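Local atomic coordinates of enoyl-acyl carrier protein reductase (Uncultured bacterium, PDB entry 6KIA), a protein that probably reduces the enoyl group of acyl carrier protein-bound intermediates in fatty acid synthesis with NADH, and is linked to triclosan resistance. Residues R31-G36 and A400-G405; E290-S295 and V394-S399. One frame throughout, in Å; residues are numbered along the deposited sequence.

The chain first enters at residues 31-36, where the loop after strand 21-25 of the mixed, mostly parallel Rossmann-type sheet runs into helix 34-43. Some 250 residues later, after strand 283-287, comes the loop 290-295, and near the C terminus helix 394-413 supplies both remaining segments, 394-399 and 400-405, one directly after the other. Contact 1 closes the wide loop from 36 to 400; contact 2 closes the shorter one from 295 to 394 and lies wholly within it. One late helix thus backs the dinucleotide-binding loops after strands 21-25 and 283-287, which two other strands separate in the sheet. The loops also touch each other directly, with R31 O 3.2 Å from T293 CG2.

Contact 1: residues R31-G36 and A400-G405; sequences RGYANG and ALVLEG. With NAI (1,4-dihydronicotinamide adenine dinucleotide), chain D.
The turn at the start of helix 34-43, part of the pyrophosphate-binding end of a Rossmann-type fold, packs against helix 394-413 chiefly through L403. Its CD2 methyl sits 3.3 Å from G32 O, and its CD1 methyl lies 3.8 Å from Y33 CA, the two branches spanning the turn between these atoms. V402, with CG1 anti to the backbone N (chi1 174°), sends that methyl obliquely to the Y33 phenol, 3.3 Å from Y33 OH. The hydroxyl itself is hydrogen-bonded to P289 O. At G36 the backbones come close: G36 CA lies 3.4 Å from L403 O in a CA-H...O contact, an approach that the lack of a side chain permits. On the cofactor side, Y33 N donates a nearly straight bond of 2.8 Å to NAI O1N (166°), while the ring presents its edge to NAI C3N. G32 O takes two bonds, from N35 N and from N35 ND2, the latter at 2.8 Å. The L403 CD2 methyl packs against the same carbonyl oxygen that N35 grips twice; together they probably hold the turn in shape, with the Y33 amide aimed at the nicotinamide-side phosphate.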
ATOM      1  N   ARG A  31      10.143   4.755   4.526  1.00 22.77           N
ATOM      2  CA  ARG A  31       8.997   5.454   3.906  1.00 21.59           C
ATOM      3  C   ARG A  31       7.748   4.570   3.812  1.00 18.63           C
ATOM      4  O   ARG A  31       6.671   5.046   3.442  1.00 18.74           O
ATOM      5  CB  ARG A  31       9.378   5.992   2.520  1.00 24.65           C
ATOM      6  CG  ARG A  31      10.655   6.818   2.539  1.00 33.03           C
ATOM      7  CD  ARG A  31      11.237   6.977   1.148  1.00 33.37           C
ATOM      8  NE  ARG A  31      10.418   7.765   0.250  1.00 38.75           N
ATOM      9  CZ  ARG A  31      10.140   7.423  -1.008  1.00 33.62           C
ATOM     10  NH1 ARG A  31       9.404   8.230  -1.751  1.00 28.90           N
ATOM     11  NH2 ARG A  31      10.585   6.284  -1.518  1.00 29.74           N
ATOM     12  N   GLY A  32       7.876   3.297   4.159  1.00 17.30           N
ATOM     13  CA  GLY A  32       6.729   2.402   4.062  1.00 19.37           C
ATOM     14  C   GLY A  32       5.593   2.751   5.017  1.00 17.05           C
ATOM     15  O   GLY A  32       5.845   3.161   6.156  1.00 16.97           O
ATOM     16  N   TYR A  33       4.343   2.566   4.578  1.00 16.98           N
ATOM     17  CA  TYR A  33       3.192   2.836   5.436  1.00 18.46           C
ATOM     18  C   TYR A  33       3.299   2.164   6.792  1.00 17.52           C
ATOM     19  O   TYR A  33       2.927   2.749   7.808  1.00 20.82           O
ATOM     20  CB  TYR A  33       1.851   2.375   4.812  1.00 20.29           C
ATOM     21  CG  TYR A  33       0.986   3.503   4.317  1.00 16.62           C
ATOM     22  CD1 TYR A  33       0.427   4.384   5.225  1.00 16.44           C
ATOM     23  CD2 TYR A  33       0.614   3.609   2.983  1.00 17.43           C
ATOM     24  CE1 TYR A  33      -0.371   5.418   4.830  1.00 18.40           C
ATOM     25  CE2 TYR A  33      -0.220   4.644   2.565  1.00 18.55           C
ATOM     26  CZ  TYR A  33      -0.698   5.554   3.503  1.00 16.38           C
ATOM     27  OH  TYR A  33      -1.524   6.602   3.172  1.00 16.35           O
ATOM     28  N   ALA A  34       3.773   0.916   6.789  1.00 18.05           N
ATOM     29  CA  ALA A  34       3.784   0.102   8.000  1.00 16.98           C
ATOM     30  C   ALA A  34       4.570   0.743   9.142  1.00 19.55           C
ATOM     31  O   ALA A  34       4.327   0.415  10.314  1.00 20.83           O
ATOM     32  CB  ALA A  34       4.371  -1.296   7.699  1.00 17.20           C
ATOM     33  N   ASN A  35       5.511   1.632   8.808  1.00 21.87           N
ATOM     34  CA  ASN A  35       6.265   2.344   9.858  1.00 24.66           C
ATOM     35  C   ASN A  35       5.339   2.987  10.878  1.00 22.07           C
ATOM     36  O   ASN A  35       5.622   2.934  12.072  1.00 25.40           O
ATOM     37  CB  ASN A  35       7.191   3.402   9.262  1.00 23.01           C
ATOM     38  CG  ASN A  35       8.410   2.793   8.632  1.00 24.47           C
ATOM     39  OD1 ASN A  35       9.328   2.327   9.327  1.00 26.68           O
ATOM     40  ND2 ASN A  35       8.406   2.724   7.313  1.00 20.69           N
ATOM     41  N   GLY A  36       4.255   3.619  10.427  1.00 18.56           N
ATOM     42  CA  GLY A  36       3.341   4.249  11.380  1.00 19.68           C
ATOM     43  C   GLY A  36       2.772   3.250  12.386  1.00 20.82           C
ATOM     44  O   GLY A  36       2.679   3.503  13.603  1.00 22.28           O
ATOM     45  N   ALA A 400       5.441  11.695   5.226  1.00 19.44           N
ATOM     46  CA  ALA A 400       5.786  11.331   6.618  1.00 16.43           C
ATOM     47  C   ALA A 400       4.647  11.650   7.597  1.00 16.69           C
ATOM     48  O   ALA A 400       4.412  10.896   8.559  1.00 18.35           O
ATOM     49  CB  ALA A 400       7.081  12.020   7.067  1.00 19.16           C
ATOM     50  N   LEU A 401       3.952  12.773   7.386  1.00 16.14           N
ATOM     51  CA  LEU A 401       2.801  13.091   8.251  1.00 16.55           C
ATOM     52  C   LEU A 401       1.692  12.038   8.143  1.00 18.63           C
ATOM     53  O   LEU A 401       1.074  11.646   9.150  1.00 17.47           O
ATOM     54  CB  LEU A 401       2.266  14.475   7.881  1.00 19.24           C
ATOM     55  CG  LEU A 401       3.136  15.680   8.252  1.00 18.05           C
ATOM     56  CD1 LEU A 401       2.302  16.963   8.127  1.00 20.01           C
ATOM     57  CD2 LEU A 401       3.705  15.580   9.664  1.00 19.76           C
ATOM     58  N   VAL A 402       1.428  11.568   6.926  1.00 18.00           N
ATOM     59  CA  VAL A 402       0.384  10.561   6.743  1.00 15.92           C
ATOM     60  C   VAL A 402       0.787   9.231   7.408  1.00 15.99           C
ATOM     61  O   VAL A 402      -0.059   8.581   8.016  1.00 17.02           O
ATOM     62  CB  VAL A 402       0.051  10.345   5.240  1.00 16.53           C
ATOM     63  CG1 VAL A 402      -0.945   9.187   5.080  1.00 18.13           C
ATOM     64  CG2 VAL A 402      -0.560  11.612   4.661  1.00 16.64           C
ATOM     65  N   LEU A 403       2.055   8.841   7.322  1.00 18.69           N
ATOM     66  CA  LEU A 403       2.514   7.667   8.101  1.00 19.55           C
ATOM     67  C   LEU A 403       2.196   7.826   9.589  1.00 22.74           C
ATOM     68  O   LEU A 403       1.601   6.909  10.262  1.00 21.25           O
ATOM     69  CB  LEU A 403       4.028   7.457   7.921  1.00 17.11           C
ATOM     70  CG  LEU A 403       4.507   6.437   6.897  1.00 16.55           C
ATOM     71  CD1 LEU A 403       3.857   6.620   5.555  1.00 17.30           C
ATOM     72  CD2 LEU A 403       6.058   6.429   6.821  1.00 20.45           C
ATOM     73  N   GLU A 404       2.609   8.989  10.086  1.00 20.40           N
ATOM     74  CA  GLU A 404       2.463   9.346  11.493  1.00 21.37           C
ATOM     75  C   GLU A 404       1.004   9.331  11.955  1.00 22.45           C
ATOM     76  O   GLU A 404       0.706   8.881  13.069  1.00 24.14           O
ATOM     77  CB  GLU A 404       3.079  10.735  11.741  1.00 21.07           C
ATOM     78  CG  GLU A 404       2.976  11.240  13.160  1.00 34.85           C
ATOM     79  CD  GLU A 404       3.739  12.544  13.369  1.00 43.55           C
ATOM     80  OE1 GLU A 404       4.327  13.068  12.395  1.00 42.07           O
ATOM     81  OE2 GLU A 404       3.774  13.033  14.514  1.00 49.28           O
ATOM     82  N   GLY A 405       0.089   9.800  11.104  1.00 20.65           N
ATOM     83  CA  GLY A 405      -1.320   9.876  11.470  1.00 18.74           C
ATOM     84  C   GLY A 405      -2.082   8.564  11.308  1.00 18.34           C
ATOM     85  O   GLY A 405      -2.956   8.224  12.129  1.00 19.39           O
TER
HETATM   86  PA  NAI D 501       6.579  -0.546   0.451  1.00 17.93           P
HETATM   87  O1A NAI D 501       7.322  -0.041   1.650  1.00 20.84           O
HETATM   88  O2A NAI D 501       7.393  -0.816  -0.799  1.00 21.45           O
HETATM   89  O5B NAI D 501       5.774  -1.837   0.912  1.00 18.27           O
HETATM   90  C5B NAI D 501       5.520  -2.874  -0.015  1.00 19.72           C
HETATM   91  C4B NAI D 501       5.185  -4.098   0.892  1.00 18.77           C
HETATM   92  O4B NAI D 501       4.761  -5.224  -0.088  1.00 18.65           O
HETATM   93  C3B NAI D 501       6.198  -4.523   1.558  1.00 20.23           C
HETATM   94  O3B NAI D 501       5.830  -4.949   2.933  1.00 21.64           O
HETATM   95  C2B NAI D 501       6.763  -5.813   0.691  1.00 22.04           C
HETATM   96  O2B NAI D 501       7.612  -6.652   1.558  1.00 20.17           O
HETATM   97  C1B NAI D 501       5.688  -6.389   0.277  1.00 22.62           C
HETATM   98  N9A NAI D 501       5.892  -7.052  -1.028  1.00 22.03           N
HETATM   99  C8A NAI D 501       6.153  -6.624  -2.275  1.00 20.37           C
HETATM  100  N7A NAI D 501       6.245  -7.690  -3.067  1.00 20.25           N
HETATM  101  C5A NAI D 501       6.029  -8.790  -2.308  1.00 19.02           C
HETATM  102  C6A NAI D 501       6.033 -10.119  -2.702  1.00 22.06           C
HETATM  103  N6A NAI D 501       6.245 -10.778  -3.961  1.00 24.00           N
HETATM  104  N1A NAI D 501       5.799 -11.058  -1.770  1.00 20.58           N
HETATM  105  C2A NAI D 501       5.575 -10.697  -0.467  1.00 21.94           C
HETATM  106  N3A NAI D 501       5.569  -9.367  -0.077  1.00 23.26           N
HETATM  107  C4A NAI D 501       5.809  -8.415  -1.032  1.00 22.89           C
HETATM  108  O3  NAI D 501       5.407   0.522  -0.019  1.00 18.07           O
HETATM  109  PN  NAI D 501       3.991   0.865   0.673  1.00 18.35           P
HETATM  110  O1N NAI D 501       4.196   1.315   2.087  1.00 17.61           O
HETATM  111  O2N NAI D 501       3.409   1.936  -0.235  1.00 18.64           O
HETATM  112  O5D NAI D 501       3.109  -0.463   0.625  1.00 17.46           O
HETATM  113  C5D NAI D 501       2.550  -1.025   1.801  1.00 17.38           C
HETATM  114  C4D NAI D 501       1.029  -1.174   1.572  1.00 17.30           C
HETATM  115  O4D NAI D 501       0.488   0.029   1.539  1.00 17.14           O
HETATM  116  C3D NAI D 501       0.746  -1.788   0.202  1.00 19.92           C
HETATM  117  O3D NAI D 501      -0.186  -2.813   0.272  1.00 17.77           O
HETATM  118  C2D NAI D 501       0.130  -0.587  -0.549  1.00 20.21           C
HETATM  119  O2D NAI D 501      -0.645  -1.081  -1.697  1.00 17.47           O
HETATM  120  C1D NAI D 501      -0.572   0.030   0.366  1.00 17.16           C
HETATM  121  N1N NAI D 501      -0.898   1.414   0.025  1.00 18.80           N
HETATM  122  C2N NAI D 501       0.034   2.270  -0.524  1.00 17.06           C
HETATM  123  C3N NAI D 501      -0.344   3.569  -0.890  1.00 16.95           C
HETATM  124  C7N NAI D 501       0.673   4.554  -1.466  1.00 21.07           C
HETATM  125  O7N NAI D 501       0.300   5.556  -2.070  1.00 20.70           O
HETATM  126  N7N NAI D 501       2.056   4.296  -1.281  1.00 19.50           N
HETATM  127  C4N NAI D 501      -1.637   4.032  -0.695  1.00 19.33           C
HETATM  128  C5N NAI D 501      -2.561   3.172  -0.090  1.00 21.86           C
HETATM  129  C6N NAI D 501      -2.185   1.870   0.259  1.00 17.91           C

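Contact 2: residues E290-S295 and V394-S399; sequences EIRTNS and VTDVLS. With NAI (1,4-dihydronicotinamide adenine dinucleotide), chain D.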
ATOM      1  N   GLU A 290      -3.025   8.499  -0.877  1.00 17.24           N
ATOM      2  CA  GLU A 290      -1.877   8.542  -1.765  1.00 16.57           C
ATOM      3  C   GLU A 290      -0.685   9.166  -1.049  1.00 16.59           C
ATOM      4  O   GLU A 290      -0.789  10.291  -0.504  1.00 18.54           O
ATOM      5  CB  GLU A 290      -2.200   9.389  -3.010  1.00 21.19           C
ATOM      6  CG  GLU A 290      -3.461   8.984  -3.776  1.00 22.12           C
ATOM      7  CD  GLU A 290      -4.758   9.601  -3.228  1.00 18.02           C
ATOM      8  OE1 GLU A 290      -4.750  10.284  -2.176  1.00 19.61           O
ATOM      9  OE2 GLU A 290      -5.807   9.407  -3.866  1.00 20.64           O
ATOM     10  N   ILE A 291       0.444   8.459  -1.043  1.00 16.67           N
ATOM     11  CA  ILE A 291       1.688   9.020  -0.536  1.00 16.69           C
ATOM     12  C   ILE A 291       2.841   8.565  -1.419  1.00 19.95           C
ATOM     13  O   ILE A 291       2.642   7.805  -2.364  1.00 19.66           O
ATOM     14  CB  ILE A 291       1.955   8.627   0.936  1.00 16.60           C
ATOM     15  CG1 ILE A 291       1.978   7.109   1.114  1.00 17.50           C
ATOM     16  CG2 ILE A 291       0.911   9.233   1.887  1.00 21.89           C
ATOM     17  CD1 ILE A 291       2.502   6.743   2.477  1.00 20.88           C
ATOM     18  N   ARG A 292       4.047   9.060  -1.151  1.00 19.64           N
ATOM     19  CA  ARG A 292       5.204   8.570  -1.882  1.00 20.70           C
ATOM     20  C   ARG A 292       6.024   7.595  -1.034  1.00 20.74           C
ATOM     21  O   ARG A 292       6.556   7.945   0.029  1.00 20.94           O
ATOM     22  CB  ARG A 292       6.063   9.734  -2.373  1.00 23.57           C
ATOM     23  CG  ARG A 292       5.321  10.532  -3.432  1.00 24.71           C
ATOM     24  CD  ARG A 292       6.203  11.573  -4.105  1.00 34.21           C
ATOM     25  NE  ARG A 292       7.003  11.014  -5.192  1.00 43.27           N
ATOM     26  CZ  ARG A 292       8.315  10.809  -5.127  1.00 44.84           C
ATOM     27  NH1 ARG A 292       8.986  11.118  -4.023  1.00 37.15           N
ATOM     28  NH2 ARG A 292       8.959  10.297  -6.172  1.00 50.45           N
ATOM     29  N   THR A 293       6.048   6.350  -1.500  1.00 19.63           N
ATOM     30  CA  THR A 293       6.815   5.257  -0.910  1.00 18.11           C
ATOM     31  C   THR A 293       7.590   4.546  -2.008  1.00 24.21           C
ATOM     32  O   THR A 293       7.498   4.913  -3.184  1.00 22.63           O
ATOM     33  CB  THR A 293       5.910   4.210  -0.250  1.00 17.36           C
ATOM     34  OG1 THR A 293       5.170   3.559  -1.286  1.00 17.44           O
ATOM     35  CG2 THR A 293       4.963   4.808   0.777  1.00 19.54           C
ATOM     36  N   ASN A 294       8.325   3.496  -1.647  1.00 21.96           N
ATOM     37  CA  ASN A 294       8.971   2.654  -2.660  1.00 21.58           C
ATOM     38  C   ASN A 294       7.975   2.102  -3.682  1.00 22.63           C
ATOM     39  O   ASN A 294       8.297   1.987  -4.871  1.00 27.52           O
ATOM     40  CB  ASN A 294       9.715   1.486  -2.004  1.00 24.20           C
ATOM     41  CG  ASN A 294      10.956   1.927  -1.256  1.00 30.63           C
ATOM     42  OD1 ASN A 294      11.266   3.120  -1.166  1.00 34.19           O
ATOM     43  ND2 ASN A 294      11.675   0.955  -0.695  1.00 30.72           N
ATOM     44  N   SER A 295       6.753   1.782  -3.254  1.00 25.45           N
ATOM     45  CA  SER A 295       5.816   1.143  -4.181  1.00 22.21           C
ATOM     46  C   SER A 295       5.034   2.153  -5.038  1.00 30.14           C
ATOM     47  O   SER A 295       4.497   1.803  -6.085  1.00 31.91           O
ATOM     48  CB  SER A 295       4.817   0.262  -3.416  1.00 22.50           C
ATOM     49  OG  SER A 295       3.727   1.037  -2.902  1.00 38.54           O
ATOM     50  N   VAL A 394       8.027  18.886  -0.772  1.00 17.63           N
ATOM     51  CA  VAL A 394       6.848  19.043   0.059  1.00 19.51           C
ATOM     52  C   VAL A 394       6.190  17.668   0.318  1.00 18.33           C
ATOM     53  O   VAL A 394       5.733  17.375   1.437  1.00 18.52           O
ATOM     54  CB  VAL A 394       5.845  20.017  -0.605  1.00 20.74           C
ATOM     55  CG1 VAL A 394       4.513  19.975   0.109  1.00 21.95           C
ATOM     56  CG2 VAL A 394       6.404  21.464  -0.575  1.00 20.09           C
ATOM     57  N   THR A 395       6.139  16.832  -0.719  1.00 20.76           N
ATOM     58  CA  THR A 395       5.504  15.531  -0.560  1.00 16.86           C
ATOM     59  C   THR A 395       6.266  14.627   0.405  1.00 20.71           C
ATOM     60  O   THR A 395       5.677  13.705   0.940  1.00 21.85           O
ATOM     61  CB  THR A 395       5.322  14.793  -1.894  1.00 22.54           C
ATOM     62  OG1 THR A 395       6.591  14.623  -2.531  1.00 25.79           O
ATOM     63  CG2 THR A 395       4.365  15.569  -2.802  1.00 25.02           C
ATOM     64  N   ASP A 396       7.572  14.844   0.572  1.00 19.20           N
ATOM     65  CA  ASP A 396       8.337  14.082   1.580  1.00 21.13           C
ATOM     66  C   ASP A 396       7.773  14.398   2.984  1.00 22.61           C
ATOM     67  O   ASP A 396       7.472  13.490   3.799  1.00 21.87           O
ATOM     68  CB  ASP A 396       9.843  14.409   1.553  1.00 26.02           C
ATOM     69  CG  ASP A 396      10.524  14.049   0.239  1.00 32.06           C
ATOM     70  OD1 ASP A 396      10.021  13.182  -0.511  1.00 28.84           O
ATOM     71  OD2 ASP A 396      11.604  14.627  -0.033  1.00 34.23           O
ATOM     72  N   VAL A 397       7.648  15.690   3.276  1.00 19.96           N
ATOM     73  CA  VAL A 397       7.110  16.135   4.550  1.00 19.32           C
ATOM     74  C   VAL A 397       5.701  15.559   4.752  1.00 20.44           C
ATOM     75  O   VAL A 397       5.384  14.970   5.801  1.00 19.94           O
ATOM     76  CB  VAL A 397       7.065  17.700   4.638  1.00 21.92           C
ATOM     77  CG1 VAL A 397       6.469  18.133   5.942  1.00 21.40           C
ATOM     78  CG2 VAL A 397       8.476  18.272   4.485  1.00 22.86           C
ATOM     79  N   LEU A 398       4.859  15.701   3.728  1.00 17.32           N
ATOM     80  CA  LEU A 398       3.464  15.309   3.887  1.00 17.13           C
ATOM     81  C   LEU A 398       3.267  13.783   3.958  1.00 17.03           C
ATOM     82  O   LEU A 398       2.414  13.303   4.730  1.00 19.59           O
ATOM     83  CB  LEU A 398       2.603  15.896   2.767  1.00 16.25           C
ATOM     84  CG  LEU A 398       2.524  17.442   2.711  1.00 16.24           C
ATOM     85  CD1 LEU A 398       1.649  17.861   1.533  1.00 21.58           C
ATOM     86  CD2 LEU A 398       1.996  17.986   4.036  1.00 19.76           C
ATOM     87  N   SER A 399       4.053  13.028   3.193  1.00 16.42           N
ATOM     88  CA  SER A 399       3.995  11.568   3.250  1.00 16.46           C
ATOM     89  C   SER A 399       4.384  11.104   4.646  1.00 17.80           C
ATOM     90  O   SER A 399       3.716  10.228   5.202  1.00 16.35           O
ATOM     91  CB  SER A 399       4.896  10.928   2.205  1.00 16.66           C
ATOM     92  OG  SER A 399       4.449  11.207   0.880  1.00 16.72           O
TER
HETATM   93  PA  NAI D 501       6.579  -0.546   0.451  1.00 17.93           P
HETATM   94  O1A NAI D 501       7.322  -0.041   1.650  1.00 20.84           O
HETATM   95  O2A NAI D 501       7.393  -0.816  -0.799  1.00 21.45           O
HETATM   96  O5B NAI D 501       5.774  -1.837   0.912  1.00 18.27           O
HETATM   97  C5B NAI D 501       5.520  -2.874  -0.015  1.00 19.72           C
HETATM   98  C4B NAI D 501       5.185  -4.098   0.892  1.00 18.77           C
HETATM   99  O4B NAI D 501       4.761  -5.224  -0.088  1.00 18.65           O
HETATM  100  C3B NAI D 501       6.198  -4.523   1.558  1.00 20.23           C
HETATM  101  O3B NAI D 501       5.830  -4.949   2.933  1.00 21.64           O
HETATM  102  C2B NAI D 501       6.763  -5.813   0.691  1.00 22.04           C
HETATM  103  O2B NAI D 501       7.612  -6.652   1.558  1.00 20.17           O
HETATM  104  C1B NAI D 501       5.688  -6.389   0.277  1.00 22.62           C
HETATM  105  N9A NAI D 501       5.892  -7.052  -1.028  1.00 22.03           N
HETATM  106  C8A NAI D 501       6.153  -6.624  -2.275  1.00 20.37           C
HETATM  107  N7A NAI D 501       6.245  -7.690  -3.067  1.00 20.25           N
HETATM  108  C5A NAI D 501       6.029  -8.790  -2.308  1.00 19.02           C
HETATM  109  C6A NAI D 501       6.033 -10.119  -2.702  1.00 22.06           C
HETATM  110  N6A NAI D 501       6.245 -10.778  -3.961  1.00 24.00           N
HETATM  111  N1A NAI D 501       5.799 -11.058  -1.770  1.00 20.58           N
HETATM  112  C2A NAI D 501       5.575 -10.697  -0.467  1.00 21.94           C
HETATM  113  N3A NAI D 501       5.569  -9.367  -0.077  1.00 23.26           N
HETATM  114  C4A NAI D 501       5.809  -8.415  -1.032  1.00 22.89           C
HETATM  115  O3  NAI D 501       5.407   0.522  -0.019  1.00 18.07           O
HETATM  116  PN  NAI D 501       3.991   0.865   0.673  1.00 18.35           P
HETATM  117  O1N NAI D 501       4.196   1.315   2.087  1.00 17.61           O
HETATM  118  O2N NAI D 501       3.409   1.936  -0.235  1.00 18.64           O
HETATM  119  O5D NAI D 501       3.109  -0.463   0.625  1.00 17.46           O
HETATM  120  C5D NAI D 501       2.550  -1.025   1.801  1.00 17.38           C
HETATM  121  C4D NAI D 501       1.029  -1.174   1.572  1.00 17.30           C
HETATM  122  O4D NAI D 501       0.488   0.029   1.539  1.00 17.14           O
HETATM  123  C3D NAI D 501       0.746  -1.788   0.202  1.00 19.92           C
HETATM  124  O3D NAI D 501      -0.186  -2.813   0.272  1.00 17.77           O
HETATM  125  C2D NAI D 501       0.130  -0.587  -0.549  1.00 20.21           C
HETATM  126  O2D NAI D 501      -0.645  -1.081  -1.697  1.00 17.47           O
HETATM  127  C1D NAI D 501      -0.572   0.030   0.366  1.00 17.16           C
HETATM  128  N1N NAI D 501      -0.898   1.414   0.025  1.00 18.80           N
HETATM  129  C2N NAI D 501       0.034   2.270  -0.524  1.00 17.06           C
HETATM  130  C3N NAI D 501      -0.344   3.569  -0.890  1.00 16.95           C
HETATM  131  C7N NAI D 501       0.673   4.554  -1.466  1.00 21.07           C
HETATM  132  O7N NAI D 501       0.300   5.556  -2.070  1.00 20.70           O
HETATM  133  N7N NAI D 501       2.056   4.296  -1.281  1.00 19.50           N
HETATM  134  C4N NAI D 501      -1.637   4.032  -0.695  1.00 19.33           C
HETATM  135  C5N NAI D 501      -2.561   3.172  -0.090  1.00 21.86           C
HETATM  136  C6N NAI D 501      -2.185   1.870   0.259  1.00 17.91           C
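A buried contact between a cofactor-binding loop and the first turns of helix 394-413 is centred on one polar link, from R292 N to the side chain of S399. The loop 290-295 follows strand 283-287 of the main sheet, and S399 faces it from the helix. The R292 N-H points almost straight at S399 OG, 3.0 Å away (177°). The same hydroxyl donates to T395 O, 2.8 Å from S399 OG, one turn earlier in the helix. T395 O also accepts from S399 N, and its two donors come from opposite faces of the carbonyl plane. S399 OG therefore relays between loop and helix, its proton committed to T395 O and its oxygen accepting from R292 N. Beside this link, I291 CB packs 3.6 Å from S399 OG. R292 is extended through CD (chi2 -171°), which brings CD 3.5 Å from T395 OG1, the two side chains crossing obliquely; the bend at chi3 comes only beyond it. D396 OD1 lies near the plane of the R292 guanidinium at its edge, but beyond salt-bridge distance; the main polar partner of the aspartate is L393 N, through OD2.

On its other side the loop forms part of the NADH site of this Rossmann-type domain. I291 N, one residue before the amide that S399 OG accepts from, donates to the nicotinamide carboxamide oxygen, NAI O7N, 3.1 Å away and nearly straight. T293 OG1 and S295 OG both donate to NAI O2N, the threonine at 2.6 Å, gripping that phosphate oxygen twice. T293 OG1 accepts in turn from S295 N in an ST turn, which ties the two hydroxyl-bearing residues together.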